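Local atomic coordinates of hemolysin activator protein CdiB (Acinetobacter baumannii ACICU, PDB entry 6WIL), a protein that probably secretes the partner CdiA toxin across the outer membrane as a TpsB transporter of the Omp85 superfamily, in contact-dependent growth inhibition. Residues Q74-H86 / I103-F116. Sequence-based numbering, arbitrary orientation.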
# COMPACT_ATOMS: atom_id res chain seq x y z
N GLN A 74 -26.47 -7.54 -21.12
CA GLN A 74 -25.32 -8.42 -21.31
C GLN A 74 -24.38 -8.38 -20.11
O GLN A 74 -23.70 -9.37 -19.81
CB GLN A 74 -24.57 -8.03 -22.58
CG GLN A 74 -23.60 -9.08 -23.12
CD GLN A 74 -24.21 -9.92 -24.23
OE1 GLN A 74 -25.39 -10.26 -24.19
NE2 GLN A 74 -23.40 -10.24 -25.23
N GLN A 75 -24.33 -7.25 -19.41
CA GLN A 75 -23.50 -7.12 -18.22
C GLN A 75 -24.02 -7.93 -17.05
O GLN A 75 -23.24 -8.27 -16.15
CB GLN A 75 -23.40 -5.64 -17.83
CG GLN A 75 -22.49 -5.35 -16.64
CD GLN A 75 -22.47 -3.88 -16.27
OE1 GLN A 75 -23.28 -3.10 -16.76
NE2 GLN A 75 -21.54 -3.50 -15.40
N PHE A 76 -25.31 -8.28 -17.04
CA PHE A 76 -25.94 -8.89 -15.87
C PHE A 76 -26.23 -10.37 -16.05
O PHE A 76 -26.92 -10.95 -15.21
CB PHE A 76 -27.23 -8.14 -15.52
CG PHE A 76 -26.99 -6.80 -14.90
CD1 PHE A 76 -26.41 -6.70 -13.64
CD2 PHE A 76 -27.33 -5.64 -15.57
CE1 PHE A 76 -26.19 -5.46 -13.06
CE2 PHE A 76 -27.11 -4.40 -15.00
CZ PHE A 76 -26.54 -4.31 -13.74
N ASN A 77 -25.71 -11.01 -17.10
CA ASN A 77 -25.98 -12.43 -17.31
C ASN A 77 -25.38 -13.30 -16.21
O ASN A 77 -25.76 -14.47 -16.09
CB ASN A 77 -25.45 -12.88 -18.68
CG ASN A 77 -23.96 -12.65 -18.85
OD1 ASN A 77 -23.15 -13.24 -18.14
ND2 ASN A 77 -23.60 -11.81 -19.81
N PHE A 78 -24.45 -12.77 -15.41
CA PHE A 78 -23.89 -13.54 -14.31
C PHE A 78 -24.94 -13.88 -13.26
O PHE A 78 -24.73 -14.82 -12.47
CB PHE A 78 -22.72 -12.79 -13.67
CG PHE A 78 -23.14 -11.58 -12.88
CD1 PHE A 78 -23.33 -10.36 -13.50
CD2 PHE A 78 -23.34 -11.67 -11.51
CE1 PHE A 78 -23.72 -9.24 -12.78
CE2 PHE A 78 -23.73 -10.55 -10.77
CZ PHE A 78 -23.91 -9.34 -11.41
N VAL A 79 -26.04 -13.14 -13.21
CA VAL A 79 -27.12 -13.45 -12.28
C VAL A 79 -27.79 -14.76 -12.68
O VAL A 79 -28.02 -15.64 -11.84
CB VAL A 79 -28.13 -12.29 -12.22
CG1 VAL A 79 -29.42 -12.74 -11.57
CG2 VAL A 79 -27.52 -11.11 -11.47
N ILE A 80 -28.12 -14.91 -13.96
CA ILE A 80 -28.70 -16.16 -14.44
C ILE A 80 -27.66 -17.28 -14.41
O ILE A 80 -27.98 -18.43 -14.10
CB ILE A 80 -29.30 -15.98 -15.84
CG1 ILE A 80 -30.43 -14.95 -15.80
CG2 ILE A 80 -29.82 -17.30 -16.39
CD1 ILE A 80 -31.58 -15.35 -14.90
N LYS A 81 -26.40 -16.95 -14.73
CA LYS A 81 -25.32 -17.92 -14.63
C LYS A 81 -25.26 -18.54 -13.25
O LYS A 81 -25.17 -19.77 -13.10
CB LYS A 81 -23.98 -17.25 -14.96
CG LYS A 81 -23.48 -17.45 -16.38
CD LYS A 81 -21.97 -17.24 -16.41
CE LYS A 81 -21.54 -16.26 -17.49
NZ LYS A 81 -20.34 -15.49 -17.06
N ALA A 82 -25.32 -17.71 -12.20
CA ALA A 82 -25.23 -18.22 -10.84
C ALA A 82 -26.43 -19.09 -10.50
O ALA A 82 -26.29 -20.11 -9.81
CB ALA A 82 -25.09 -17.07 -9.85
N ILE A 83 -27.62 -18.72 -10.98
CA ILE A 83 -28.81 -19.53 -10.73
C ILE A 83 -28.65 -20.92 -11.33
O ILE A 83 -28.80 -21.93 -10.64
CB ILE A 83 -30.07 -18.83 -11.28
CG1 ILE A 83 -30.33 -17.51 -10.54
CG2 ILE A 83 -31.27 -19.75 -11.18
CD1 ILE A 83 -30.62 -17.70 -9.07
N LYS A 84 -28.34 -20.98 -12.62
CA LYS A 84 -28.17 -22.25 -13.31
C LYS A 84 -26.98 -23.05 -12.80
O LYS A 84 -26.94 -24.27 -12.99
CB LYS A 84 -28.04 -22.01 -14.82
CG LYS A 84 -29.31 -21.49 -15.47
CD LYS A 84 -29.15 -21.32 -16.97
CE LYS A 84 -30.47 -20.95 -17.62
NZ LYS A 84 -30.32 -20.70 -19.07
N LYS A 85 -26.01 -22.39 -12.16
CA LYS A 85 -24.84 -23.08 -11.64
C LYS A 85 -25.10 -23.73 -10.28
O LYS A 85 -24.34 -24.62 -9.88
CB LYS A 85 -23.66 -22.10 -11.55
CG LYS A 85 -22.32 -22.69 -11.11
CD LYS A 85 -21.72 -23.61 -12.15
CE LYS A 85 -20.25 -23.89 -11.84
NZ LYS A 85 -19.47 -22.62 -11.76
N HIS A 86 -26.15 -23.31 -9.59
CA HIS A 86 -26.40 -23.80 -8.24
C HIS A 86 -26.56 -25.31 -8.26
O HIS A 86 -27.30 -25.85 -9.10
CB HIS A 86 -27.65 -23.13 -7.66
CG HIS A 86 -27.86 -23.41 -6.20
ND1 HIS A 86 -28.41 -24.59 -5.74
CD2 HIS A 86 -27.61 -22.66 -5.10
CE1 HIS A 86 -28.48 -24.55 -4.42
NE2 HIS A 86 -28.00 -23.39 -4.01
N ILE A 103 -35.05 -18.29 -4.67
CA ILE A 103 -34.30 -18.09 -5.91
C ILE A 103 -34.09 -16.60 -6.16
O ILE A 103 -33.00 -16.17 -6.56
CB ILE A 103 -35.03 -18.77 -7.08
CG1 ILE A 103 -34.93 -20.29 -6.95
CG2 ILE A 103 -34.47 -18.30 -8.42
CD1 ILE A 103 -36.01 -21.04 -7.69
N VAL A 104 -35.12 -15.79 -5.91
CA VAL A 104 -34.99 -14.35 -6.09
C VAL A 104 -33.99 -13.77 -5.09
O VAL A 104 -33.12 -12.97 -5.46
CB VAL A 104 -36.37 -13.67 -5.97
CG1 VAL A 104 -36.23 -12.21 -5.59
CG2 VAL A 104 -37.13 -13.80 -7.29
N ASN A 105 -34.09 -14.17 -3.82
CA ASN A 105 -33.14 -13.67 -2.82
C ASN A 105 -31.71 -14.08 -3.15
O ASN A 105 -30.77 -13.34 -2.85
CB ASN A 105 -33.51 -14.19 -1.43
CG ASN A 105 -34.65 -13.41 -0.81
OD1 ASN A 105 -34.79 -12.21 -1.03
ND2 ASN A 105 -35.47 -14.09 -0.02
N TYR A 106 -31.53 -15.26 -3.75
CA TYR A 106 -30.20 -15.70 -4.14
C TYR A 106 -29.65 -14.86 -5.28
O TYR A 106 -28.47 -14.47 -5.27
CB TYR A 106 -30.23 -17.18 -4.52
CG TYR A 106 -28.91 -17.77 -4.95
CD1 TYR A 106 -27.83 -17.83 -4.08
CD2 TYR A 106 -28.74 -18.29 -6.23
CE1 TYR A 106 -26.62 -18.38 -4.47
CE2 TYR A 106 -27.54 -18.84 -6.63
CZ TYR A 106 -26.48 -18.88 -5.74
OH TYR A 106 -25.28 -19.42 -6.13
N ALA A 107 -30.48 -14.58 -6.29
CA ALA A 107 -30.04 -13.75 -7.40
C ALA A 107 -29.81 -12.30 -6.98
O ALA A 107 -29.06 -11.59 -7.65
CB ALA A 107 -31.06 -13.81 -8.53
N GLN A 108 -30.44 -11.85 -5.89
CA GLN A 108 -30.22 -10.50 -5.40
C GLN A 108 -28.94 -10.41 -4.58
O GLN A 108 -28.22 -9.41 -4.65
CB GLN A 108 -31.42 -10.04 -4.58
CG GLN A 108 -31.24 -8.70 -3.88
CD GLN A 108 -31.27 -7.52 -4.84
OE1 GLN A 108 -31.68 -7.65 -5.99
NE2 GLN A 108 -30.84 -6.36 -4.36
N ASN A 109 -28.65 -11.45 -3.79
CA ASN A 109 -27.37 -11.50 -3.09
C ASN A 109 -26.21 -11.52 -4.08
O ASN A 109 -25.17 -10.89 -3.84
CB ASN A 109 -27.32 -12.73 -2.18
CG ASN A 109 -25.98 -12.91 -1.50
OD1 ASN A 109 -25.68 -12.24 -0.51
ND2 ASN A 109 -25.16 -13.82 -2.02
N GLU A 110 -26.38 -12.22 -5.20
CA GLU A 110 -25.36 -12.22 -6.24
C GLU A 110 -25.22 -10.83 -6.85
O GLU A 110 -24.12 -10.42 -7.24
CB GLU A 110 -25.70 -13.25 -7.31
CG GLU A 110 -24.52 -13.65 -8.16
CD GLU A 110 -23.35 -14.11 -7.31
OE1 GLU A 110 -23.54 -15.05 -6.50
OE2 GLU A 110 -22.26 -13.52 -7.44
N LEU A 111 -26.33 -10.10 -6.95
CA LEU A 111 -26.28 -8.72 -7.43
C LEU A 111 -25.45 -7.85 -6.49
O LEU A 111 -24.60 -7.07 -6.93
CB LEU A 111 -27.70 -8.17 -7.58
CG LEU A 111 -27.93 -7.03 -8.56
CD1 LEU A 111 -27.52 -7.45 -9.96
CD2 LEU A 111 -29.40 -6.60 -8.53
N LEU A 112 -25.70 -7.98 -5.18
CA LEU A 112 -24.91 -7.25 -4.20
C LEU A 112 -23.46 -7.73 -4.15
O LEU A 112 -22.56 -6.95 -3.84
CB LEU A 112 -25.55 -7.37 -2.81
CG LEU A 112 -27.00 -6.88 -2.71
CD1 LEU A 112 -27.53 -7.08 -1.30
CD2 LEU A 112 -27.10 -5.43 -3.13
N LYS A 113 -23.23 -9.01 -4.45
CA LYS A 113 -21.87 -9.54 -4.49
C LYS A 113 -21.01 -8.76 -5.48
O LYS A 113 -19.84 -8.46 -5.19
CB LYS A 113 -21.88 -11.02 -4.85
CG LYS A 113 -21.57 -11.96 -3.70
CD LYS A 113 -21.39 -13.38 -4.22
CE LYS A 113 -21.21 -14.37 -3.08
NZ LYS A 113 -21.60 -15.74 -3.50
N LYS A 114 -21.56 -8.44 -6.64
CA LYS A 114 -20.83 -7.69 -7.66
C LYS A 114 -20.90 -6.18 -7.45
O LYS A 114 -20.28 -5.44 -8.22
CB LYS A 114 -21.34 -8.06 -9.05
CG LYS A 114 -20.53 -9.16 -9.74
CD LYS A 114 -20.50 -10.45 -8.92
CE LYS A 114 -19.53 -11.45 -9.51
NZ LYS A 114 -19.83 -11.73 -10.95
N GLY A 115 -21.63 -5.71 -6.45
CA GLY A 115 -21.60 -4.32 -6.05
C GLY A 115 -22.77 -3.45 -6.47
O GLY A 115 -22.73 -2.24 -6.23
N PHE A 116 -23.82 -4.02 -7.08
CA PHE A 116 -24.94 -3.21 -7.56
C PHE A 116 -25.95 -3.04 -6.43
O PHE A 116 -27.00 -3.70 -6.37
CB PHE A 116 -25.55 -3.84 -8.81
CG PHE A 116 -24.55 -4.06 -9.92
CD1 PHE A 116 -24.28 -3.06 -10.84
CD2 PHE A 116 -23.88 -5.27 -10.03
CE1 PHE A 116 -23.37 -3.27 -11.86
CE2 PHE A 116 -22.96 -5.48 -11.04
CZ PHE A 116 -22.70 -4.48 -11.96
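F78 lies under the aliphatic run of K114, the lysine chain running antiparallel to the phenylalanine side chain. CG of K114 stands 4.0 Å from the centroid of the F78 ring, a CH-pi contact over the face, and the bends at chi2 and chi4 carry NZ back over the same ring as an off-centre cation-pi partner. V79 CG2, from the same helix as F78, meets the opposite face near the rim, so that the ring is held between K114 and V79, while the carbonyl O of E110 sits in the ring plane at the edge, 3.6 Å from CE2. F76 and F116 form an edge-to-face (T-shaped) pair: the edge of F76 points at F116, with planes at 65° and CE1 over the centre of the F116 ring. F116 follows G115, whose positive phi closes helix 97-113 in a Schellman motif.

Helix 77-85 and the 103-113 part of helix 97-113, the main helix pair of the POTRA fold, cross at 130° with axes 9.3 Å apart and lie on its sheet: F76 and L111 both touch strand 132-149, and V79 and L111 reach I121 of strand 120-123. The nearest CA atoms are those of V79 and A107, where CG1 of V79 meets CB of A107 at 3.6 Å. Farther along, I83 CD1 comes to the edge of the Y106 ring, 3.5 Å from CD2. With CG anti to the backbone N, Y106 offers one face to the edge of H86, the planes nearly perpendicular; H86 itself is fixed by hydrogen bonds from NE2 to F44 O and between ND1 and Q88 N.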